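Local coordinates for protein phenazine-1-carboxylate N-methyltransferase (Pseudomonas aeruginosa, PDB 2IP2) that transfers a methyl group from S-adenosyl-L-methionine to phenazine-1-carboxylate, giving 5-methylphenazine-1-carboxylate on the route to the virulence pigment pyocyanine, at residues 299-302 / 303-306; 163-166 / 167-171; 279-282 / 283-286. One frame throughout, in Å; residues are numbered along the deposited sequence.

Contact 1. Residues 299-302 / 303-306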
ATOM      1  N   HIS A 299     -19.588  -6.958  -5.746  1.00 38.09           N
ATOM      2  CA  HIS A 299     -20.492  -6.938  -4.599  1.00 38.01           C
ATOM      3  C   HIS A 299     -21.809  -6.219  -4.956  1.00 37.63           C
ATOM      4  O   HIS A 299     -21.848  -5.337  -5.828  1.00 39.51           O
ATOM      5  CB  HIS A 299     -19.793  -6.341  -3.358  1.00 37.62           C
ATOM      6  CG  HIS A 299     -18.626  -7.155  -2.855  1.00 40.16           C
ATOM      7  ND1 HIS A 299     -18.762  -8.437  -2.370  1.00 42.03           N
ATOM      8  CD2 HIS A 299     -17.314  -6.852  -2.721  1.00 42.74           C
ATOM      9  CE1 HIS A 299     -17.586  -8.902  -1.990  1.00 43.03           C
ATOM     10  NE2 HIS A 299     -16.690  -7.954  -2.177  1.00 43.66           N
ATOM     11  N   ARG A 300     -22.916  -6.636  -4.328  1.00 35.70           N
ATOM     12  CA  ARG A 300     -24.167  -5.899  -4.419  1.00 33.15           C
ATOM     13  C   ARG A 300     -24.239  -4.800  -3.380  1.00 31.34           C
ATOM     14  O   ARG A 300     -23.578  -4.838  -2.362  1.00 31.99           O
ATOM     15  CB  ARG A 300     -25.335  -6.844  -4.184  1.00 31.62           C
ATOM     16  CG  ARG A 300     -25.734  -7.710  -5.406  1.00 34.34           C
ATOM     17  CD  ARG A 300     -27.058  -8.375  -5.115  1.00 34.44           C
ATOM     18  NE  ARG A 300     -27.642  -9.045  -6.278  1.00 37.27           N
ATOM     19  CZ  ARG A 300     -27.361 -10.299  -6.619  1.00 40.27           C
ATOM     20  NH1 ARG A 300     -26.477 -11.006  -5.904  1.00 39.10           N
ATOM     21  NH2 ARG A 300     -27.955 -10.853  -7.670  1.00 41.30           N
ATOM     22  N   THR A 301     -25.089  -3.811  -3.601  1.00 31.63           N
ATOM     23  CA  THR A 301     -25.353  -2.888  -2.527  1.00 30.08           C
ATOM     24  C   THR A 301     -26.246  -3.624  -1.535  1.00 30.75           C
ATOM     25  O   THR A 301     -26.961  -4.604  -1.879  1.00 29.24           O
ATOM     26  CB  THR A 301     -26.097  -1.610  -2.990  1.00 31.77           C
ATOM     27  OG1 THR A 301     -27.349  -1.985  -3.571  1.00 29.51           O
ATOM     28  CG2 THR A 301     -25.239  -0.769  -3.979  1.00 28.95           C
ATOM     29  N   THR A 302     -26.195  -3.159  -0.311  1.00 29.73           N
ATOM     30  CA  THR A 302     -27.045  -3.681   0.763  1.00 32.05           C
ATOM     31  C   THR A 302     -28.506  -3.595   0.345  1.00 32.43           C
ATOM     32  O   THR A 302     -29.270  -4.564   0.515  1.00 29.78           O
ATOM     33  CB  THR A 302     -26.845  -2.857   2.045  1.00 33.17           C
ATOM     34  OG1 THR A 302     -25.450  -2.871   2.409  1.00 33.23           O
ATOM     35  CG2 THR A 302     -27.700  -3.428   3.192  1.00 33.06           C
ATOM     36  N   GLU A 303     -28.885  -2.418  -0.178  1.00 33.47           N
ATOM     37  CA  GLU A 303     -30.239  -2.201  -0.721  1.00 35.95           C
ATOM     38  C   GLU A 303     -30.629  -3.270  -1.746  1.00 34.17           C
ATOM     39  O   GLU A 303     -31.729  -3.811  -1.679  1.00 36.10           O
ATOM     40  CB  GLU A 303     -30.377  -0.790  -1.328  1.00 34.68           C
ATOM     41  CG  GLU A 303     -31.790  -0.513  -1.903  1.00 41.53           C
ATOM     42  CD  GLU A 303     -32.189   1.000  -1.937  1.00 43.88           C
ATOM     43  OE1 GLU A 303     -31.316   1.846  -2.295  1.00 48.96           O
ATOM     44  OE2 GLU A 303     -33.380   1.326  -1.616  1.00 47.82           O
ATOM     45  N   GLU A 304     -29.760  -3.540  -2.717  1.00 33.60           N
ATOM     46  CA  GLU A 304     -30.020  -4.573  -3.714  1.00 32.36           C
ATOM     47  C   GLU A 304     -30.265  -5.914  -3.013  1.00 32.06           C
ATOM     48  O   GLU A 304     -31.117  -6.684  -3.457  1.00 31.27           O
ATOM     49  CB  GLU A 304     -28.878  -4.686  -4.730  1.00 33.10           C
ATOM     50  CG  GLU A 304     -28.705  -3.459  -5.683  1.00 32.93           C
ATOM     51  CD  GLU A 304     -27.453  -3.509  -6.633  1.00 36.39           C
ATOM     52  OE1 GLU A 304     -26.352  -4.001  -6.263  1.00 36.89           O
ATOM     53  OE2 GLU A 304     -27.559  -3.021  -7.783  1.00 43.45           O
ATOM     54  N   VAL A 305     -29.560  -6.197  -1.918  1.00 31.09           N
ATOM     55  CA  VAL A 305     -29.732  -7.532  -1.312  1.00 31.96           C
ATOM     56  C   VAL A 305     -31.087  -7.601  -0.584  1.00 32.50           C
ATOM     57  O   VAL A 305     -31.825  -8.565  -0.682  1.00 32.01           O
ATOM     58  CB  VAL A 305     -28.542  -7.951  -0.410  1.00 32.36           C
ATOM     59  CG1 VAL A 305     -28.903  -9.233   0.370  1.00 29.91           C
ATOM     60  CG2 VAL A 305     -27.227  -8.134  -1.292  1.00 28.43           C
ATOM     61  N   VAL A 306     -31.411  -6.528   0.104  1.00 33.39           N
ATOM     62  CA  VAL A 306     -32.681  -6.415   0.813  1.00 34.12           C
ATOM     63  C   VAL A 306     -33.852  -6.533  -0.184  1.00 34.87           C
ATOM     64  O   VAL A 306     -34.803  -7.322   0.053  1.00 33.26           O
ATOM     65  CB  VAL A 306     -32.702  -5.105   1.627  1.00 34.30           C
ATOM     66  CG1 VAL A 306     -34.103  -4.742   2.083  1.00 35.27           C
ATOM     67  CG2 VAL A 306     -31.712  -5.181   2.856  1.00 34.74           C
TER

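Contact 2. Residues 163-166 / 167-171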
ATOM      1  N   LEU A 163     -24.076 -14.249  17.579  1.00 38.83           N
ATOM      2  CA  LEU A 163     -25.241 -13.378  17.279  1.00 37.21           C
ATOM      3  C   LEU A 163     -26.553 -14.155  17.093  1.00 36.61           C
ATOM      4  O   LEU A 163     -27.632 -13.610  17.326  1.00 37.26           O
ATOM      5  CB  LEU A 163     -24.989 -12.535  16.031  1.00 37.57           C
ATOM      6  CG  LEU A 163     -23.886 -11.473  16.003  1.00 38.15           C
ATOM      7  CD1 LEU A 163     -23.468 -11.258  14.527  1.00 38.77           C
ATOM      8  CD2 LEU A 163     -24.315 -10.126  16.638  1.00 39.29           C
ATOM      9  N   LEU A 164     -26.471 -15.400  16.653  1.00 34.95           N
ATOM     10  CA  LEU A 164     -27.660 -16.211  16.470  1.00 34.78           C
ATOM     11  C   LEU A 164     -27.621 -17.354  17.456  1.00 36.07           C
ATOM     12  O   LEU A 164     -26.549 -17.837  17.810  1.00 35.89           O
ATOM     13  CB  LEU A 164     -27.752 -16.761  15.028  1.00 33.83           C
ATOM     14  CG  LEU A 164     -27.558 -15.829  13.811  1.00 36.24           C
ATOM     15  CD1 LEU A 164     -28.004 -16.502  12.536  1.00 31.43           C
ATOM     16  CD2 LEU A 164     -28.342 -14.558  13.920  1.00 34.15           C
ATOM     17  N   ASP A 165     -28.798 -17.810  17.887  1.00 36.34           N
ATOM     18  CA  ASP A 165     -28.870 -18.900  18.817  1.00 37.88           C
ATOM     19  C   ASP A 165     -29.023 -20.236  18.052  1.00 37.43           C
ATOM     20  O   ASP A 165     -30.048 -20.501  17.456  1.00 37.39           O
ATOM     21  CB  ASP A 165     -30.049 -18.633  19.805  1.00 39.55           C
ATOM     22  CG  ASP A 165     -30.071 -19.587  21.024  1.00 43.20           C
ATOM     23  OD1 ASP A 165     -29.312 -20.589  21.108  1.00 42.61           O
ATOM     24  OD2 ASP A 165     -30.906 -19.312  21.928  1.00 49.76           O
ATOM     25  N   PHE A 166     -27.988 -21.066  18.045  1.00 36.68           N
ATOM     26  CA  PHE A 166     -28.092 -22.382  17.421  1.00 37.30           C
ATOM     27  C   PHE A 166     -28.415 -23.488  18.423  1.00 38.91           C
ATOM     28  O   PHE A 166     -28.512 -24.653  18.040  1.00 38.74           O
ATOM     29  CB  PHE A 166     -26.817 -22.732  16.646  1.00 36.39           C
ATOM     30  CG  PHE A 166     -26.642 -21.924  15.411  1.00 35.53           C
ATOM     31  CD1 PHE A 166     -26.094 -20.644  15.491  1.00 33.45           C
ATOM     32  CD2 PHE A 166     -26.981 -22.452  14.160  1.00 32.46           C
ATOM     33  CE1 PHE A 166     -25.911 -19.864  14.337  1.00 35.11           C
ATOM     34  CE2 PHE A 166     -26.796 -21.697  12.994  1.00 32.99           C
ATOM     35  CZ  PHE A 166     -26.248 -20.403  13.076  1.00 34.07           C
ATOM     36  N   ARG A 167     -28.551 -23.135  19.712  1.00 41.12           N
ATOM     37  CA  ARG A 167     -28.859 -24.157  20.726  1.00 43.18           C
ATOM     38  C   ARG A 167     -30.189 -24.821  20.369  1.00 43.61           C
ATOM     39  O   ARG A 167     -31.227 -24.154  20.168  1.00 43.76           O
ATOM     40  CB  ARG A 167     -28.925 -23.587  22.156  1.00 43.56           C
ATOM     41  CG  ARG A 167     -27.583 -23.362  22.830  1.00 44.87           C
ATOM     42  CD  ARG A 167     -27.689 -22.569  24.142  1.00 46.88           C
ATOM     43  NE  ARG A 167     -28.492 -21.357  23.922  1.00 53.94           N
ATOM     44  CZ  ARG A 167     -29.174 -20.698  24.858  1.00 55.99           C
ATOM     45  NH1 ARG A 167     -29.163 -21.113  26.127  1.00 56.83           N
ATOM     46  NH2 ARG A 167     -29.870 -19.617  24.511  1.00 55.87           N
ATOM     47  N   GLY A 168     -30.123 -26.137  20.227  1.00 44.32           N
ATOM     48  CA  GLY A 168     -31.318 -26.930  19.988  1.00 44.22           C
ATOM     49  C   GLY A 168     -31.690 -26.929  18.532  1.00 44.25           C
ATOM     50  O   GLY A 168     -32.450 -27.786  18.119  1.00 46.00           O
ATOM     51  N   ARG A 169     -31.141 -25.996  17.747  1.00 42.65           N
ATOM     52  CA  ARG A 169     -31.649 -25.766  16.398  1.00 41.15           C
ATOM     53  C   ARG A 169     -30.903 -26.511  15.284  1.00 37.73           C
ATOM     54  O   ARG A 169     -29.816 -27.041  15.488  1.00 37.49           O
ATOM     55  CB  ARG A 169     -31.807 -24.262  16.103  1.00 42.19           C
ATOM     56  CG  ARG A 169     -32.845 -23.553  17.018  1.00 46.44           C
ATOM     57  CD  ARG A 169     -32.615 -22.042  17.034  1.00 50.99           C
ATOM     58  NE  ARG A 169     -33.418 -21.311  18.030  1.00 55.81           N
ATOM     59  CZ  ARG A 169     -33.166 -21.265  19.348  1.00 57.33           C
ATOM     60  NH1 ARG A 169     -32.132 -21.912  19.887  1.00 56.16           N
ATOM     61  NH2 ARG A 169     -33.968 -20.574  20.145  1.00 58.07           N
ATOM     62  N   SER A 170     -31.518 -26.564  14.113  1.00 35.21           N
ATOM     63  CA  SER A 170     -30.899 -27.211  12.956  1.00 33.58           C
ATOM     64  C   SER A 170     -30.527 -26.129  11.906  1.00 31.64           C
ATOM     65  O   SER A 170     -31.259 -25.170  11.693  1.00 30.81           O
ATOM     66  CB  SER A 170     -31.856 -28.268  12.354  1.00 32.62           C
ATOM     67  OG  SER A 170     -33.037 -27.703  11.794  1.00 33.48           O
ATOM     68  N   PHE A 171     -29.406 -26.292  11.232  1.00 29.86           N
ATOM     69  CA  PHE A 171     -29.135 -25.362  10.161  1.00 28.29           C
ATOM     70  C   PHE A 171     -28.783 -26.077   8.867  1.00 26.60           C
ATOM     71  O   PHE A 171     -28.464 -27.273   8.897  1.00 26.84           O
ATOM     72  CB  PHE A 171     -28.025 -24.395  10.579  1.00 28.33           C
ATOM     73  CG  PHE A 171     -26.706 -25.061  10.828  1.00 28.27           C
ATOM     74  CD1 PHE A 171     -25.807 -25.265   9.765  1.00 30.04           C
ATOM     75  CD2 PHE A 171     -26.367 -25.526  12.109  1.00 28.72           C
ATOM     76  CE1 PHE A 171     -24.600 -25.865   9.950  1.00 32.59           C
ATOM     77  CE2 PHE A 171     -25.125 -26.126  12.334  1.00 28.68           C
ATOM     78  CZ  PHE A 171     -24.234 -26.307  11.255  1.00 30.94           C
TER

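Contact 3. Residues 279-282 / 283-286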
ATOM      1  N   GLU A 279     -23.132   6.230   1.535  1.00 45.45           N
ATOM      2  CA  GLU A 279     -21.758   6.585   1.943  1.00 43.87           C
ATOM      3  C   GLU A 279     -20.907   5.343   2.240  1.00 40.06           C
ATOM      4  O   GLU A 279     -20.656   5.009   3.394  1.00 39.96           O
ATOM      5  CB  GLU A 279     -21.757   7.532   3.149  1.00 45.29           C
ATOM      6  CG  GLU A 279     -22.025   9.010   2.819  1.00 49.79           C
ATOM      7  CD  GLU A 279     -20.840   9.724   2.149  1.00 56.56           C
ATOM      8  OE1 GLU A 279     -19.657   9.307   2.366  1.00 55.29           O
ATOM      9  OE2 GLU A 279     -21.114  10.730   1.416  1.00 59.48           O
ATOM     10  N   PRO A 280     -20.393   4.689   1.197  1.00 37.45           N
ATOM     11  CA  PRO A 280     -19.749   3.407   1.476  1.00 35.06           C
ATOM     12  C   PRO A 280     -18.451   3.547   2.284  1.00 34.34           C
ATOM     13  O   PRO A 280     -17.702   4.555   2.127  1.00 33.37           O
ATOM     14  CB  PRO A 280     -19.412   2.882   0.076  1.00 34.03           C
ATOM     15  CG  PRO A 280     -19.198   4.121  -0.758  1.00 36.67           C
ATOM     16  CD  PRO A 280     -20.247   5.095  -0.213  1.00 37.46           C
ATOM     17  N   SER A 281     -18.146   2.527   3.090  1.00 32.67           N
ATOM     18  CA  SER A 281     -16.869   2.492   3.800  1.00 31.76           C
ATOM     19  C   SER A 281     -15.758   2.328   2.796  1.00 29.91           C
ATOM     20  O   SER A 281     -15.879   1.515   1.876  1.00 30.02           O
ATOM     21  CB  SER A 281     -16.784   1.361   4.806  1.00 32.18           C
ATOM     22  OG  SER A 281     -16.821   0.132   4.147  1.00 34.69           O
ATOM     23  N   PRO A 282     -14.700   3.141   2.925  1.00 28.83           N
ATOM     24  CA  PRO A 282     -13.580   2.995   1.976  1.00 28.43           C
ATOM     25  C   PRO A 282     -13.098   1.553   1.819  1.00 27.53           C
ATOM     26  O   PRO A 282     -12.881   1.082   0.685  1.00 28.44           O
ATOM     27  CB  PRO A 282     -12.503   3.888   2.582  1.00 27.96           C
ATOM     28  CG  PRO A 282     -13.390   5.062   3.197  1.00 29.31           C
ATOM     29  CD  PRO A 282     -14.506   4.283   3.862  1.00 28.14           C
ATOM     30  N   MET A 283     -12.960   0.842   2.925  1.00 26.61           N
ATOM     31  CA  MET A 283     -12.516  -0.567   2.818  1.00 26.36           C
ATOM     32  C   MET A 283     -13.478  -1.499   2.036  1.00 25.85           C
ATOM     33  O   MET A 283     -13.041  -2.396   1.362  1.00 25.42           O
ATOM     34  CB  MET A 283     -12.218  -1.170   4.189  1.00 28.36           C
ATOM     35  CG  MET A 283     -10.916  -0.686   4.795  1.00 30.27           C
ATOM     36  SD  MET A 283      -9.452  -0.934   3.720  1.00 34.18           S
ATOM     37  CE  MET A 283      -9.510  -2.671   3.433  1.00 22.36           C
ATOM     38  N   SER A 284     -14.789  -1.271   2.086  1.00 25.18           N
ATOM     39  CA  SER A 284     -15.738  -2.127   1.356  1.00 24.07           C
ATOM     40  C   SER A 284     -15.560  -1.966  -0.164  1.00 23.89           C
ATOM     41  O   SER A 284     -15.656  -2.948  -0.957  1.00 25.10           O
ATOM     42  CB  SER A 284     -17.186  -1.799   1.799  1.00 22.63           C
ATOM     43  OG  SER A 284     -17.661  -0.576   1.207  1.00 25.39           O
ATOM     44  N   VAL A 285     -15.274  -0.740  -0.571  1.00 24.66           N
ATOM     45  CA  VAL A 285     -15.124  -0.454  -1.969  1.00 24.57           C
ATOM     46  C   VAL A 285     -13.748  -0.942  -2.487  1.00 24.41           C
ATOM     47  O   VAL A 285     -13.649  -1.416  -3.610  1.00 23.57           O
ATOM     48  CB  VAL A 285     -15.560   0.996  -2.367  1.00 25.48           C
ATOM     49  CG1 VAL A 285     -17.085   1.111  -2.180  1.00 26.12           C
ATOM     50  CG2 VAL A 285     -14.882   2.116  -1.556  1.00 27.23           C
ATOM     51  N   LEU A 286     -12.735  -0.872  -1.644  1.00 23.33           N
ATOM     52  CA  LEU A 286     -11.444  -1.476  -1.988  1.00 22.92           C
ATOM     53  C   LEU A 286     -11.620  -3.005  -2.202  1.00 22.78           C
ATOM     54  O   LEU A 286     -11.094  -3.596  -3.191  1.00 21.15           O
ATOM     55  CB  LEU A 286     -10.446  -1.224  -0.873  1.00 22.70           C
ATOM     56  CG  LEU A 286      -9.001  -1.750  -1.117  1.00 24.35           C
ATOM     57  CD1 LEU A 286      -8.497  -1.137  -2.391  1.00 23.36           C
ATOM     58  CD2 LEU A 286      -8.126  -1.290   0.011  1.00 24.52           C
TER
HETATM   59  O   HOH W   1     -20.231   0.063   2.340  1.00 29.79           O

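Contact 1. Residues 299-302 / 303-306
A capping box between T301 and E304 starts helix 302-311 of the methyltransferase domain. T301 is the N-cap. Its OG1 accepts from E304 N at 3.0 Å, and E304 returns the bond with its carboxylate, OE1 accepting from T301 N at 3.0 Å with a nearly straight N-H...O angle of 165°. The hydroxyl can reach over the first turn because OG1 is held between the backbone N and the carbonyl carbon (chi1 60°), while CG2 swings anti to the carbonyl carbon. Threonine suits the place: its short side chain brings an acceptor to an amide that the start of a helix leaves without a carbonyl partner. Glutamate three residues on has the length to turn back. Its chain, extended beyond CG, crosses the T301 side chain at about a right angle, and the amide meets OE1 on its anti side, 30° out of the carboxylate plane. The carboxylate also lies close to the positive end of the helix dipole, which would probably help to keep it ionised.

R300 flanks the box. Its CB touches E304 OE1 and, also at 3.7 Å, V305 CG2, so the aliphatic part lies across the valine. The guanidinium goes on to the carbonyl oxygens of I243 and L246; no salt bridge ties it to E304, its NE staying 5.2 Å from OE1. The T302 hydroxyl bonds to T274 OG1. Backbone bonds then take over: V305 N reaches T301 O at 3.0 Å and V306 N reaches T302 O at 2.9 Å, while V305, the buried member, packs on I329 of strand 326-333. Reciprocal bonding between the N-cap and the third residue after it is characteristic of the capping box, here fixing where a surface helix begins.

Contact 2. Residues 163-166 / 167-171
R167 folds back over D165, its CB lying 3.2 Å from D165 OD1. CG and CD pass the same oxygen at greater distances, the chain turning about the CG-CD bond (chi3 -50°) to bring the guanidinium onto the carboxylate. NE then bonds to D165 OD1 at 3.0 Å, nearly in the guanidinium plane and on the syn side of the oxygen; NH2 takes OD2 at 2.8 Å from above the carboxylate plane. This is a side-on, two-nitrogen salt bridge, the flat groups only 17° apart. OD1 also accepts R167 N from the opposite face, so one aspartate holds both backbone and tip of R167. The type II beta turn from F166 to R169 follows D165 and carries the two arginines, closed by R169 N on F166 O at 3.0 Å; G168 supplies the positive phi of its third position. The turn leads from helix 154-163 into strand 170-174, the first strand of the Rossmann-like sheet. R169 crosses the D165 side chain at about a right angle, lays one guanidinium face over D165 CB, and adds a longer salt bridge from R169 NH1 to D165 OD1 at 3.3 Å, less certain because NH1 also crowds R167 O. Inward, the edge of the F166 ring faces the F171 ring in an offset edge-to-face pair, centroids 5.6 Å apart, and both phenylalanines pack on I185 of helix 180-188.

Contact 3. Residues 279-282 / 283-286
S281 and S284 bring their side chains together at the start of helix 282-295, each with OG held between its backbone N and carbonyl carbon (chi1 65° and 77°). S281, the N-cap, offers OG to S284 N at 3.2 Å, a capping bond, while S284 OG turns back and donates to S281 O at 2.8 Å, in the carbonyl plane and on a lone pair. Serine suits both places, being short enough to bond to the backbone beside it. S284 OG also accepts from a water at 2.9 Å, which in turn accepts a weak bond from S281 N, and S281 OG has a further partner in E325 OE1. P282 is the first helical residue, where proline does well: its ring already fixes a helical phi, and its lack of N-H costs no bond in the first turn. A weak bond from V285 N to S281 O precedes the first sound one, L286 N to P282 O at 3.0 Å. To one flank the P280 ring and V285 cross obliquely, P280 CB meeting V285 CG1 at 3.7 Å, while the other methyl, CG2, comes to 3.2 Å from P282 O. V285 and S284 also rest on I275 in the loop after strand 267-272. In the second subunit, helix 6-30 (T17) and the C-terminal end of helix 55-67 (L64 and A67, with F68 just beyond) pack on P282, M283, V285 and L286.

How the contacts relate
All three contacts are local and lie in the methyltransferase domain. Contacts 1 and 3 both begin helices, successive ones in the chain, with nearest atoms about 5 Å apart; contact 2 instead leads into the first strand of the sheet, its centre about 25 Å and 31 Å from theirs. Contact 1 is a surface contact in which threonine and glutamate cap each other reciprocally. Contact 3 is partly buried, is capped by one serine hydroxyl, with a second serine and a water bonding beside it, and alone touches the second subunit. Contact 2, also partly buried, replaces capping with charge: an aspartate pairs with two arginines around a turn, the second less certainly, and an aromatic pair faces inward.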